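Local coordinates for Non-structural protein (Porcine reproductive and respiratory syndrome virus, PDB 3IFU) that acts as a zinc-binding, papain-like leader cysteine protease of the virus and probably suppresses host interferon-beta production, at residues R15-E20 against A80-A85; Y24-L29 against Q96-V101; L47-R52 against L61-P66; V68-A73 against S144-D149; A155-T160 against F173-C178. All coordinates share one frame; numbering follows the deposited sequence.

Interaction 1: R15-E20 against A80-A85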
# COMPACT_ATOMS: atom_id res chain seq x y z
N ARG A 15 -15.70 -13.62 5.97
CA ARG A 15 -15.62 -12.18 6.17
C ARG A 15 -14.97 -11.36 5.05
O ARG A 15 -14.17 -11.86 4.25
CB ARG A 15 -14.93 -11.86 7.50
CG ARG A 15 -15.73 -12.36 8.70
CD ARG A 15 -15.11 -11.92 10.00
NE ARG A 15 -15.74 -12.57 11.14
CZ ARG A 15 -15.57 -13.85 11.46
NH1 ARG A 15 -16.18 -14.36 12.52
NH2 ARG A 15 -14.78 -14.61 10.72
N VAL A 16 -15.33 -10.09 5.02
CA VAL A 16 -14.86 -9.17 4.00
C VAL A 16 -14.14 -7.93 4.56
O VAL A 16 -14.36 -7.54 5.70
CB VAL A 16 -16.08 -8.72 3.15
CG1 VAL A 16 -15.76 -7.44 2.41
CG2 VAL A 16 -16.46 -9.83 2.16
N PHE A 17 -13.28 -7.34 3.74
CA PHE A 17 -12.57 -6.12 4.11
C PHE A 17 -12.56 -5.21 2.89
O PHE A 17 -12.80 -5.66 1.78
CB PHE A 17 -11.14 -6.43 4.60
CG PHE A 17 -10.20 -6.96 3.54
CD1 PHE A 17 -9.50 -6.09 2.71
CD2 PHE A 17 -9.98 -8.34 3.42
CE1 PHE A 17 -8.57 -6.58 1.77
CE2 PHE A 17 -9.06 -8.84 2.49
CZ PHE A 17 -8.35 -7.96 1.67
N VAL A 18 -12.31 -3.92 3.09
CA VAL A 18 -12.29 -2.97 1.99
C VAL A 18 -10.93 -2.29 1.84
O VAL A 18 -10.40 -1.72 2.79
CB VAL A 18 -13.39 -1.91 2.17
CG1 VAL A 18 -13.51 -1.05 0.93
CG2 VAL A 18 -14.70 -2.58 2.47
N ALA A 19 -10.37 -2.38 0.63
CA ALA A 19 -9.07 -1.78 0.30
C ALA A 19 -9.34 -0.89 -0.90
O ALA A 19 -9.89 -1.34 -1.91
CB ALA A 19 -8.05 -2.84 -0.04
N GLU A 20 -8.95 0.38 -0.79
CA GLU A 20 -9.22 1.35 -1.84
C GLU A 20 -10.70 1.18 -2.22
O GLU A 20 -11.57 1.25 -1.35
CB GLU A 20 -8.28 1.14 -3.04
CG GLU A 20 -6.83 1.46 -2.68
CD GLU A 20 -6.01 1.98 -3.85
OE1 GLU A 20 -6.45 2.95 -4.51
OE2 GLU A 20 -4.91 1.43 -4.11
N ALA A 80 -10.10 -0.59 7.69
CA ALA A 80 -8.88 -0.64 8.48
C ALA A 80 -8.33 -2.05 8.67
O ALA A 80 -7.18 -2.22 9.10
CB ALA A 80 -9.11 0.02 9.83
N ILE A 81 -9.13 -3.06 8.33
CA ILE A 81 -8.72 -4.45 8.49
C ILE A 81 -7.41 -4.83 7.78
O ILE A 81 -6.48 -5.35 8.41
CB ILE A 81 -9.85 -5.42 8.05
CG1 ILE A 81 -11.12 -5.12 8.86
CG2 ILE A 81 -9.42 -6.86 8.28
CD1 ILE A 81 -12.21 -6.14 8.72
N PHE A 82 -7.32 -4.55 6.48
CA PHE A 82 -6.11 -4.88 5.73
C PHE A 82 -4.85 -4.12 6.19
O PHE A 82 -3.82 -4.74 6.43
CB PHE A 82 -6.32 -4.64 4.23
CG PHE A 82 -5.11 -4.95 3.41
CD1 PHE A 82 -4.68 -6.26 3.23
CD2 PHE A 82 -4.34 -3.92 2.87
CE1 PHE A 82 -3.51 -6.55 2.54
CE2 PHE A 82 -3.16 -4.20 2.18
CZ PHE A 82 -2.75 -5.52 2.02
N PRO A 83 -4.91 -2.78 6.31
CA PRO A 83 -3.73 -2.03 6.75
C PRO A 83 -3.18 -2.48 8.10
O PRO A 83 -1.96 -2.60 8.28
CB PRO A 83 -4.22 -0.59 6.78
CG PRO A 83 -5.21 -0.57 5.68
CD PRO A 83 -5.98 -1.85 5.90
N ILE A 84 -4.07 -2.71 9.07
CA ILE A 84 -3.63 -3.16 10.39
C ILE A 84 -2.98 -4.54 10.30
O ILE A 84 -1.98 -4.81 10.95
CB ILE A 84 -4.81 -3.21 11.40
CG1 ILE A 84 -5.29 -1.79 11.72
CG2 ILE A 84 -4.37 -3.92 12.66
CD1 ILE A 84 -6.60 -1.74 12.47
N ALA A 85 -3.55 -5.42 9.49
CA ALA A 85 -2.99 -6.74 9.33
C ALA A 85 -1.64 -6.71 8.61
O ALA A 85 -0.70 -7.40 9.01
CB ALA A 85 -3.96 -7.64 8.58
O HOH W 1 -9.35 -3.25 5.37

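Interaction 2: Y24-L29 against Q96-V101. With ZN (zinc ion), chain C.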
# COMPACT_ATOMS: atom_id res chain seq x y z
N TYR A 24 -12.82 -7.09 -0.65
CA TYR A 24 -12.04 -8.31 -0.80
C TYR A 24 -12.43 -9.33 0.25
O TYR A 24 -12.96 -8.98 1.30
CB TYR A 24 -10.53 -8.05 -0.65
CG TYR A 24 -9.86 -7.23 -1.74
CD1 TYR A 24 -9.76 -5.84 -1.64
CD2 TYR A 24 -9.28 -7.85 -2.85
CE1 TYR A 24 -9.09 -5.09 -2.61
CE2 TYR A 24 -8.62 -7.11 -3.82
CZ TYR A 24 -8.53 -5.74 -3.70
OH TYR A 24 -7.85 -5.03 -4.66
N CYS A 25 -12.16 -10.60 -0.03
CA CYS A 25 -12.47 -11.67 0.89
C CYS A 25 -11.32 -11.84 1.87
O CYS A 25 -10.16 -11.83 1.49
CB CYS A 25 -12.68 -12.97 0.13
SG CYS A 25 -12.74 -14.42 1.20
N THR A 26 -11.67 -12.00 3.14
CA THR A 26 -10.68 -12.18 4.20
C THR A 26 -9.94 -13.51 4.07
O THR A 26 -8.79 -13.64 4.49
CB THR A 26 -11.38 -12.09 5.58
OG1 THR A 26 -11.64 -10.72 5.89
CG2 THR A 26 -10.52 -12.69 6.66
N ARG A 27 -10.60 -14.50 3.49
CA ARG A 27 -10.03 -15.84 3.32
C ARG A 27 -9.03 -16.05 2.19
O ARG A 27 -7.93 -16.56 2.42
CB ARG A 27 -11.15 -16.88 3.17
CG ARG A 27 -11.70 -17.41 4.47
CD ARG A 27 -11.77 -18.93 4.42
NE ARG A 27 -13.04 -19.46 3.93
CZ ARG A 27 -14.20 -19.37 4.58
NH1 ARG A 27 -14.26 -18.77 5.76
NH2 ARG A 27 -15.29 -19.91 4.06
N CYS A 28 -9.41 -15.68 0.96
CA CYS A 28 -8.55 -15.88 -0.21
C CYS A 28 -7.95 -14.62 -0.81
O CYS A 28 -7.21 -14.70 -1.79
CB CYS A 28 -9.33 -16.61 -1.31
SG CYS A 28 -10.66 -15.63 -2.03
N LEU A 29 -8.28 -13.46 -0.24
CA LEU A 29 -7.74 -12.18 -0.70
C LEU A 29 -8.12 -11.84 -2.15
O LEU A 29 -7.47 -11.03 -2.80
CB LEU A 29 -6.22 -12.18 -0.56
CG LEU A 29 -5.74 -12.60 0.83
CD1 LEU A 29 -4.24 -12.88 0.84
CD2 LEU A 29 -6.10 -11.51 1.82
N GLN A 96 -2.67 -15.75 8.66
CA GLN A 96 -3.10 -15.95 10.03
C GLN A 96 -3.49 -14.61 10.63
O GLN A 96 -4.55 -14.47 11.23
CB GLN A 96 -1.96 -16.57 10.83
CG GLN A 96 -2.34 -17.00 12.21
CD GLN A 96 -1.28 -16.64 13.21
OE1 GLN A 96 -1.12 -15.47 13.57
NE2 GLN A 96 -0.52 -17.64 13.65
N ARG A 97 -2.62 -13.62 10.45
CA ARG A 97 -2.85 -12.27 10.95
C ARG A 97 -4.14 -11.65 10.42
O ARG A 97 -4.92 -11.08 11.18
CB ARG A 97 -1.67 -11.39 10.58
CG ARG A 97 -1.63 -10.10 11.33
CD ARG A 97 -1.52 -10.37 12.81
NE ARG A 97 -1.80 -9.18 13.60
CZ ARG A 97 -1.91 -9.17 14.91
NH1 ARG A 97 -1.77 -10.31 15.58
NH2 ARG A 97 -2.16 -8.04 15.56
N MET A 98 -4.36 -11.73 9.10
CA MET A 98 -5.55 -11.18 8.47
C MET A 98 -6.81 -11.76 9.10
O MET A 98 -7.75 -11.03 9.43
CB MET A 98 -5.54 -11.48 6.97
CG MET A 98 -6.87 -11.25 6.23
SD MET A 98 -7.66 -9.61 6.40
CE MET A 98 -6.55 -8.56 5.50
N VAL A 99 -6.80 -13.07 9.28
CA VAL A 99 -7.93 -13.79 9.87
C VAL A 99 -8.23 -13.40 11.33
O VAL A 99 -9.40 -13.29 11.71
CB VAL A 99 -7.69 -15.31 9.76
CG1 VAL A 99 -8.80 -16.06 10.45
CG2 VAL A 99 -7.62 -15.70 8.29
N ARG A 100 -7.19 -13.19 12.14
CA ARG A 100 -7.37 -12.82 13.54
C ARG A 100 -7.81 -11.36 13.68
O ARG A 100 -8.61 -11.03 14.55
CB ARG A 100 -6.06 -13.01 14.32
CG ARG A 100 -5.46 -14.40 14.20
CD ARG A 100 -6.19 -15.41 15.06
NE ARG A 100 -6.00 -15.13 16.49
CZ ARG A 100 -6.57 -15.83 17.46
NH1 ARG A 100 -7.36 -16.85 17.16
NH2 ARG A 100 -6.36 -15.52 18.73
N VAL A 101 -7.27 -10.50 12.82
CA VAL A 101 -7.61 -9.08 12.82
C VAL A 101 -9.07 -8.83 12.42
O VAL A 101 -9.76 -8.01 13.04
CB VAL A 101 -6.70 -8.30 11.85
CG1 VAL A 101 -7.20 -6.88 11.68
CG2 VAL A 101 -5.28 -8.30 12.39
ZN ZN C . -12.68 -15.97 -0.69

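Interaction 3: L47-R52 against L61-P66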
# COMPACT_ATOMS: atom_id res chain seq x y z
N LEU A 47 -22.51 -4.03 3.98
CA LEU A 47 -21.82 -5.29 4.26
C LEU A 47 -22.65 -6.50 3.83
O LEU A 47 -22.13 -7.46 3.26
CB LEU A 47 -21.51 -5.38 5.76
CG LEU A 47 -20.76 -6.63 6.22
CD1 LEU A 47 -19.47 -6.78 5.44
CD2 LEU A 47 -20.49 -6.53 7.69
N GLY A 48 -23.96 -6.43 4.09
CA GLY A 48 -24.86 -7.50 3.72
C GLY A 48 -24.92 -7.73 2.23
O GLY A 48 -25.42 -8.76 1.77
N LEU A 49 -24.41 -6.77 1.46
CA LEU A 49 -24.41 -6.90 0.01
C LEU A 49 -23.29 -7.85 -0.44
O LEU A 49 -23.20 -8.22 -1.61
CB LEU A 49 -24.22 -5.53 -0.65
CG LEU A 49 -25.06 -4.37 -0.09
CD1 LEU A 49 -24.72 -3.08 -0.82
CD2 LEU A 49 -26.54 -4.69 -0.24
N PHE A 50 -22.43 -8.24 0.50
CA PHE A 50 -21.33 -9.14 0.18
C PHE A 50 -21.13 -10.24 1.22
O PHE A 50 -20.72 -11.36 0.89
CB PHE A 50 -20.01 -8.37 0.07
CG PHE A 50 -20.03 -7.23 -0.92
CD1 PHE A 50 -20.56 -6.00 -0.57
CD2 PHE A 50 -19.46 -7.38 -2.18
CE1 PHE A 50 -20.51 -4.92 -1.46
CE2 PHE A 50 -19.41 -6.32 -3.07
CZ PHE A 50 -19.94 -5.08 -2.72
N TYR A 51 -21.41 -9.91 2.48
CA TYR A 51 -21.22 -10.83 3.59
C TYR A 51 -22.50 -11.34 4.24
O TYR A 51 -23.34 -10.56 4.69
CB TYR A 51 -20.36 -10.15 4.64
CG TYR A 51 -20.20 -10.91 5.93
CD1 TYR A 51 -19.48 -12.09 5.98
CD2 TYR A 51 -20.74 -10.41 7.11
CE1 TYR A 51 -19.28 -12.76 7.18
CE2 TYR A 51 -20.56 -11.08 8.32
CZ TYR A 51 -19.82 -12.25 8.35
OH TYR A 51 -19.61 -12.90 9.54
N ARG A 52 -22.63 -12.66 4.30
CA ARG A 52 -23.79 -13.32 4.90
C ARG A 52 -23.25 -14.20 6.02
O ARG A 52 -22.75 -15.30 5.77
CB ARG A 52 -24.48 -14.19 3.85
CG ARG A 52 -25.85 -14.74 4.25
CD ARG A 52 -26.39 -15.66 3.15
NE ARG A 52 -27.82 -15.93 3.29
CZ ARG A 52 -28.40 -16.39 4.39
NH1 ARG A 52 -27.67 -16.63 5.48
NH2 ARG A 52 -29.70 -16.61 4.42
N LEU A 61 -26.30 -3.04 10.83
CA LEU A 61 -25.75 -1.98 9.99
C LEU A 61 -26.81 -1.26 9.15
O LEU A 61 -27.43 -1.87 8.27
CB LEU A 61 -24.68 -2.56 9.06
CG LEU A 61 -23.96 -1.60 8.12
CD1 LEU A 61 -23.18 -0.58 8.93
CD2 LEU A 61 -23.03 -2.38 7.20
N PRO A 62 -27.04 0.03 9.42
CA PRO A 62 -28.02 0.83 8.68
C PRO A 62 -27.56 1.13 7.25
O PRO A 62 -26.47 1.68 7.05
CB PRO A 62 -28.13 2.11 9.52
CG PRO A 62 -27.77 1.65 10.90
CD PRO A 62 -26.60 0.75 10.63
N ARG A 63 -28.37 0.76 6.26
CA ARG A 63 -28.06 1.00 4.85
C ARG A 63 -27.93 2.51 4.63
O ARG A 63 -28.73 3.29 5.16
CB ARG A 63 -29.20 0.47 3.98
CG ARG A 63 -28.82 -0.65 3.01
CD ARG A 63 -28.08 -0.14 1.79
NE ARG A 63 -28.26 -1.04 0.65
CZ ARG A 63 -27.82 -0.80 -0.58
NH1 ARG A 63 -27.16 0.32 -0.86
NH2 ARG A 63 -28.04 -1.69 -1.54
N ALA A 64 -26.92 2.93 3.88
CA ALA A 64 -26.71 4.35 3.64
C ALA A 64 -25.74 4.71 2.51
O ALA A 64 -25.31 3.85 1.74
CB ALA A 64 -26.27 5.03 4.93
N PHE A 65 -25.42 5.99 2.43
CA PHE A 65 -24.51 6.53 1.42
C PHE A 65 -23.17 6.84 2.06
O PHE A 65 -23.11 7.29 3.21
CB PHE A 65 -25.08 7.82 0.82
CG PHE A 65 -26.38 7.64 0.10
CD1 PHE A 65 -26.40 7.42 -1.28
CD2 PHE A 65 -27.58 7.68 0.79
CE1 PHE A 65 -27.61 7.26 -1.96
CE2 PHE A 65 -28.80 7.52 0.13
CZ PHE A 65 -28.81 7.31 -1.24
N PRO A 66 -22.07 6.61 1.33
CA PRO A 66 -20.75 6.90 1.90
C PRO A 66 -20.52 8.41 2.04
O PRO A 66 -20.71 9.17 1.08
CB PRO A 66 -19.78 6.27 0.89
CG PRO A 66 -20.58 5.14 0.32
CD PRO A 66 -21.94 5.78 0.12

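Interaction 4: V68-A73 against S144-D149. With ZN (zinc ion), chain B.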
# COMPACT_ATOMS: atom_id res chain seq x y z
N VAL A 68 -18.06 11.80 2.80
CA VAL A 68 -16.70 12.13 2.41
C VAL A 68 -15.69 11.61 3.42
O VAL A 68 -14.49 11.55 3.13
CB VAL A 68 -16.50 13.65 2.25
CG1 VAL A 68 -17.25 14.14 1.03
CG2 VAL A 68 -16.98 14.37 3.49
N GLU A 69 -16.17 11.21 4.59
CA GLU A 69 -15.28 10.70 5.63
C GLU A 69 -15.59 9.30 6.17
O GLU A 69 -14.73 8.67 6.78
CB GLU A 69 -15.20 11.70 6.79
CG GLU A 69 -16.47 11.91 7.59
CD GLU A 69 -16.27 12.85 8.78
OE1 GLU A 69 -17.21 13.04 9.57
OE2 GLU A 69 -15.15 13.39 8.93
N CYS A 70 -16.81 8.81 5.95
CA CYS A 70 -17.16 7.48 6.44
C CYS A 70 -17.52 6.52 5.31
O CYS A 70 -18.61 6.59 4.75
CB CYS A 70 -18.32 7.56 7.44
SG CYS A 70 -18.87 5.95 8.12
N SER A 71 -16.60 5.62 4.98
CA SER A 71 -16.84 4.66 3.91
C SER A 71 -16.10 3.34 4.15
O SER A 71 -14.90 3.33 4.36
CB SER A 71 -16.41 5.25 2.57
OG SER A 71 -16.76 4.38 1.51
N PRO A 72 -16.83 2.21 4.11
CA PRO A 72 -18.27 2.02 3.87
C PRO A 72 -19.12 2.75 4.90
O PRO A 72 -18.81 2.74 6.09
CB PRO A 72 -18.43 0.50 3.99
CG PRO A 72 -17.11 -0.01 3.52
CD PRO A 72 -16.13 0.91 4.19
N ALA A 73 -20.20 3.39 4.45
CA ALA A 73 -21.07 4.13 5.37
C ALA A 73 -21.54 3.26 6.55
O ALA A 73 -22.17 2.22 6.36
CB ALA A 73 -22.28 4.66 4.62
N SER A 144 -11.51 11.80 14.90
CA SER A 144 -12.18 11.34 16.11
C SER A 144 -13.41 10.45 15.94
O SER A 144 -13.93 9.90 16.91
CB SER A 144 -12.54 12.55 16.99
OG SER A 144 -13.44 13.42 16.32
N LEU A 145 -13.87 10.27 14.70
CA LEU A 145 -15.05 9.44 14.45
C LEU A 145 -14.90 8.39 13.37
O LEU A 145 -15.60 7.38 13.39
CB LEU A 145 -16.25 10.33 14.09
CG LEU A 145 -16.97 11.01 15.25
CD1 LEU A 145 -17.56 12.34 14.80
CD2 LEU A 145 -18.05 10.08 15.80
N HIS A 146 -13.99 8.61 12.43
CA HIS A 146 -13.84 7.66 11.34
C HIS A 146 -12.42 7.26 10.99
O HIS A 146 -11.46 7.87 11.43
CB HIS A 146 -14.52 8.23 10.10
CG HIS A 146 -15.85 8.85 10.39
ND1 HIS A 146 -16.99 8.11 10.59
CD2 HIS A 146 -16.21 10.15 10.57
CE1 HIS A 146 -18.00 8.91 10.86
NE2 HIS A 146 -17.55 10.16 10.85
N VAL A 147 -12.30 6.20 10.19
CA VAL A 147 -11.01 5.72 9.74
C VAL A 147 -11.14 5.29 8.28
O VAL A 147 -12.25 5.05 7.79
CB VAL A 147 -10.49 4.50 10.57
CG1 VAL A 147 -10.38 4.87 12.03
CG2 VAL A 147 -11.39 3.30 10.37
N SER A 148 -10.00 5.18 7.60
CA SER A 148 -9.97 4.76 6.21
C SER A 148 -8.56 4.29 5.88
O SER A 148 -7.62 4.57 6.63
CB SER A 148 -10.35 5.93 5.29
OG SER A 148 -10.39 5.51 3.93
N ASP A 149 -8.42 3.57 4.77
CA ASP A 149 -7.11 3.09 4.36
C ASP A 149 -6.45 4.11 3.43
O ASP A 149 -5.32 3.93 2.98
CB ASP A 149 -7.25 1.71 3.69
CG ASP A 149 -7.96 1.78 2.35
OD1 ASP A 149 -9.03 2.41 2.25
OD2 ASP A 149 -7.44 1.18 1.39
ZN ZN B . -17.25 6.04 9.83
O HOH W 2 -14.06 6.29 5.89

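Interaction 5: A155-T160 against F173-C178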
# COMPACT_ATOMS: atom_id res chain seq x y z
N ALA A 155 -9.53 13.84 7.98
CA ALA A 155 -8.54 13.01 8.67
C ALA A 155 -7.46 13.89 9.32
O ALA A 155 -6.99 14.86 8.72
CB ALA A 155 -7.91 12.02 7.70
N THR A 156 -7.06 13.54 10.53
CA THR A 156 -6.05 14.31 11.25
C THR A 156 -4.84 13.46 11.63
O THR A 156 -3.78 13.99 11.94
CB THR A 156 -6.63 14.90 12.56
OG1 THR A 156 -6.89 13.84 13.48
CG2 THR A 156 -7.94 15.63 12.28
N HIS A 157 -5.01 12.14 11.60
CA HIS A 157 -3.91 11.25 11.96
C HIS A 157 -3.76 10.05 11.04
O HIS A 157 -4.72 9.61 10.42
CB HIS A 157 -4.09 10.77 13.40
CG HIS A 157 -4.04 11.87 14.41
ND1 HIS A 157 -2.85 12.43 14.82
CD2 HIS A 157 -5.02 12.58 15.01
CE1 HIS A 157 -3.10 13.44 15.64
NE2 HIS A 157 -4.41 13.55 15.77
N VAL A 158 -2.54 9.54 10.97
CA VAL A 158 -2.26 8.37 10.14
C VAL A 158 -1.46 7.37 10.96
O VAL A 158 -0.46 7.72 11.59
CB VAL A 158 -1.48 8.75 8.87
CG1 VAL A 158 -0.16 9.40 9.25
CG2 VAL A 158 -1.26 7.51 8.01
N LEU A 159 -1.92 6.13 10.95
CA LEU A 159 -1.28 5.04 11.68
C LEU A 159 -0.39 4.29 10.69
O LEU A 159 -0.87 3.73 9.70
CB LEU A 159 -2.35 4.10 12.23
CG LEU A 159 -1.91 2.82 12.95
CD1 LEU A 159 -1.18 3.18 14.24
CD2 LEU A 159 -3.14 1.96 13.25
N THR A 160 0.92 4.28 10.96
CA THR A 160 1.83 3.59 10.06
C THR A 160 3.01 2.97 10.79
O THR A 160 3.39 3.40 11.87
CB THR A 160 2.35 4.53 8.96
OG1 THR A 160 3.15 3.79 8.03
CG2 THR A 160 3.20 5.65 9.57
N PHE A 173 -1.99 7.33 23.06
CA PHE A 173 -2.79 8.11 22.13
C PHE A 173 -3.50 7.31 21.04
O PHE A 173 -2.96 6.35 20.48
CB PHE A 173 -1.93 9.17 21.44
CG PHE A 173 -2.72 10.07 20.53
CD1 PHE A 173 -3.38 11.18 21.03
CD2 PHE A 173 -2.87 9.75 19.18
CE1 PHE A 173 -4.17 11.97 20.21
CE2 PHE A 173 -3.68 10.54 18.34
CZ PHE A 173 -4.33 11.65 18.87
N CYS A 174 -4.72 7.76 20.74
CA CYS A 174 -5.56 7.17 19.71
C CYS A 174 -6.50 8.29 19.27
O CYS A 174 -7.24 8.84 20.08
CB CYS A 174 -6.38 5.99 20.25
SG CYS A 174 -7.36 5.12 18.99
N PRO A 175 -6.50 8.65 17.97
CA PRO A 175 -7.35 9.71 17.44
C PRO A 175 -8.84 9.59 17.77
O PRO A 175 -9.56 10.58 17.81
CB PRO A 175 -7.10 9.63 15.94
CG PRO A 175 -5.68 9.15 15.86
CD PRO A 175 -5.67 8.06 16.90
N PHE A 176 -9.29 8.37 18.02
CA PHE A 176 -10.70 8.13 18.29
C PHE A 176 -10.99 7.22 19.48
O PHE A 176 -10.09 6.57 20.02
CB PHE A 176 -11.34 7.52 17.04
CG PHE A 176 -10.60 6.30 16.54
CD1 PHE A 176 -10.79 5.06 17.14
CD2 PHE A 176 -9.68 6.40 15.50
CE1 PHE A 176 -10.07 3.95 16.72
CE2 PHE A 176 -8.96 5.29 15.07
CZ PHE A 176 -9.16 4.07 15.68
N GLU A 177 -12.26 7.19 19.87
CA GLU A 177 -12.73 6.36 20.97
C GLU A 177 -13.59 5.27 20.34
O GLU A 177 -13.63 4.14 20.80
CB GLU A 177 -13.59 7.19 21.92
CG GLU A 177 -12.82 8.20 22.72
CD GLU A 177 -11.91 7.53 23.71
OE1 GLU A 177 -10.85 7.00 23.29
OE2 GLU A 177 -12.26 7.52 24.91
N CYS A 178 -14.28 5.65 19.27
CA CYS A 178 -15.14 4.72 18.57
C CYS A 178 -15.27 5.14 17.11
O CYS A 178 -16.02 6.05 16.77
CB CYS A 178 -16.52 4.68 19.22
SG CYS A 178 -17.72 3.69 18.33

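Interaction 1: R15-E20 against A80-A85
The backbone N of F82 donates to a water at 2.7 Å, and that water in turn donates to the carbonyl oxygen of V18 at 3.2 Å. The water supplies the acceptor for F82 N and bridges it to V18 O, joining the two residues without direct backbone contact. Beside this bridge the contact is apolar and rests on F17. Its first torsion, 67°, places CG between the backbone N and the carbonyl carbon and brings the CD1 and CE1 edge of the ring up to F82 CB. F17 CB meets I81 CB at 3.8 Å, while F17 CD1 lies the same 3.8 Å from F82 CB. The F17 and F82 rings are close to parallel, with planes 16° apart, but slid so far that they barely overlap and their centroids stand 5.8 Å from each other. Strand 16-18 belongs to the two-stranded hairpin of the N-terminal zinc finger, and it runs almost square across the start of the protease part's helix 81-87: the axes of strand 16-18 and of residues 81-85 stand at 88°. Isoleucine suits the junction because I81 packs its CB on F17 while its longer arm carries CD1 to 4.0 Å from V16 O, which is hydrogen-bonded to Y106. The Y24 ring meets that of F17, and G137 of the second subunit packs on F82.

Interaction 2: Y24-L29 against Q96-V101
T26 and M98 make the close part of this contact. The carbonyl oxygen of T26 lies 3.5 Å from M98 CG, and the T26 methyl, CG2, comes to 3.9 Å from the same carbon. Threonine fits because CG2, anti to the backbone N, presents a compact apolar branch to the helix. The unbranched methionine can bend: chi2 (54°) and chi3 (69°) curl its thioether, and the side chain also packs on I81 and F82 of the helix before it. Looser contacts surround this centre. L29 CD2 reaches M98 CG only at 4.5 Å, and on the solvent side V99, exposed on the helix surface, meets T26 CG2 through its CA at 4.3 Å. R27 sets out from the backbone away from the helix. Behind T26 the loop is held in shape by metal: the sulfurs of C25 and C28 each bind the zinc ion at 2.4 Å, and C28 N donates to C25 SG over 3.6 Å in a fairly straight bond (164°), while R27 N makes a weak bond to the same sulfur. With C8 and C10 completing the four ligands, the C25-C28 turn is a zinc knuckle of a Cys4 zinc finger, lying against helix 94-108.

Interaction 3: L47-R52 against L61-P66
L47 and L61 meet within the long irregular connection that leads from the hairpin of the N-terminal zinc finger to helix 81-87 of the papain-like protease; here a short turn with helical backbone angles packs against an extended segment. The purely apolar part is carried by one methyl. L61 CD2 lies 3.7 Å from L47 CB and the same 3.7 Å from L47 N, so it sits on the backbone as well as the side chain. Leucine suits both buried places: L61 offers a methyl and L47 its CB, both apolar. Backbone hydrogen bonds fix the turn that offers L47: its carbonyl oxygen accepts from Y51 N at 2.7 Å and from F50 N at 2.9 Å, while L61 is bonded to E43 and G48 to V41. The third kind of contact is that of a hydrocarbon with a flat charged group. R63 is exposed, and a bend at chi2 (-77°) helps bring its guanidinium to L49, the two side chains crossing at about a right angle. An arginine can do this because its guanidinium face is poorly solvated and accepts carbon, while its N-H groups point outward in the plane. L49 CD1 stands 3.7 Å above that plane, nearer the edge of the group than its middle, and L49 CD2 lies 3.6 Å from R63 NH2.

Interaction 4: V68-A73 against S144-D149
C70 and H146 are two of the four ligands of the second zinc site, which C76 and the terminal carboxylate of M180 complete. The metal is 2.4 Å from C70 SG and 2.2 Å from H146 ND1; cysteine sulfur and histidine nitrogen are both common zinc ligands. C70 CB also packs at 3.5 Å from that ND1. The site ties an irregular loop of the papain-like protease to the run that enters strand 147-148, an outer strand of the four-stranded antiparallel sheet, and the carboxylate of the chain end lies at the metal. On its far rim, the ring meets E69: an extended chain beyond CG carries OE1 to the ring edge, near its plane and 3.2 Å from H146 NE2, with carboxylate and ring planes 49° apart. L145 CB lies above one face of the imidazole, displaced toward the ring's edge. A water binds the backbones together, accepting from S71 N at 2.8 Å and lying 2.6 Å from E69 O and 2.9 Å from V147 O.

Interaction 5: A155-T160 against F173-C178
H157 places CG anti to its carbonyl carbon (chi1 -63°), and F173 places its own opposite the backbone N (chi1 -176°); these torsions turn the two side chains across each other at about a right angle. The rings form an edge-to-face pair: the edge of F173 points at the face of H157, with planes at 59° and centroids 5.0 Å apart. F173 CE2 stands 3.9 Å above the imidazole plane, over its centre, and F173 CZ comes to 3.6 Å from H157 NE2. P175 fits tightly alongside, its CG 3.3 Å from H157 CB; its compact apolar ring packs against both that CB and the imidazole. H157 ND1 also makes a weak hydrogen bond to Y129 O. T156 and H157 both face A142, a classic beta bulge where strand 157-160 begins. The strand lies between 127-130 and 140-142 of the sheet; W128 packs on H157 and P175, while C174 and F176 rest on helix 113-118.

In the fold
From the N terminus, the hairpin strand 16-18 reaches forward to helix 81-87 in interaction 1, and the zinc-knuckle loop after strand 23-25 reaches helix 94-108 in interaction 2; these two loops cross, tying the zinc finger to both helices. Interaction 3 is a short local closure lying within both of those loops. Interaction 4 then opens in the same connection at 68-73 and closes at 144-149, so it crosses interactions 1 and 2 and links the loop to the antiparallel sheet through the second zinc. Interaction 5 comes last, in series with the others, joining strand 157-160 to the C-terminal tail. F176 packs on V147, joining it to interaction 4.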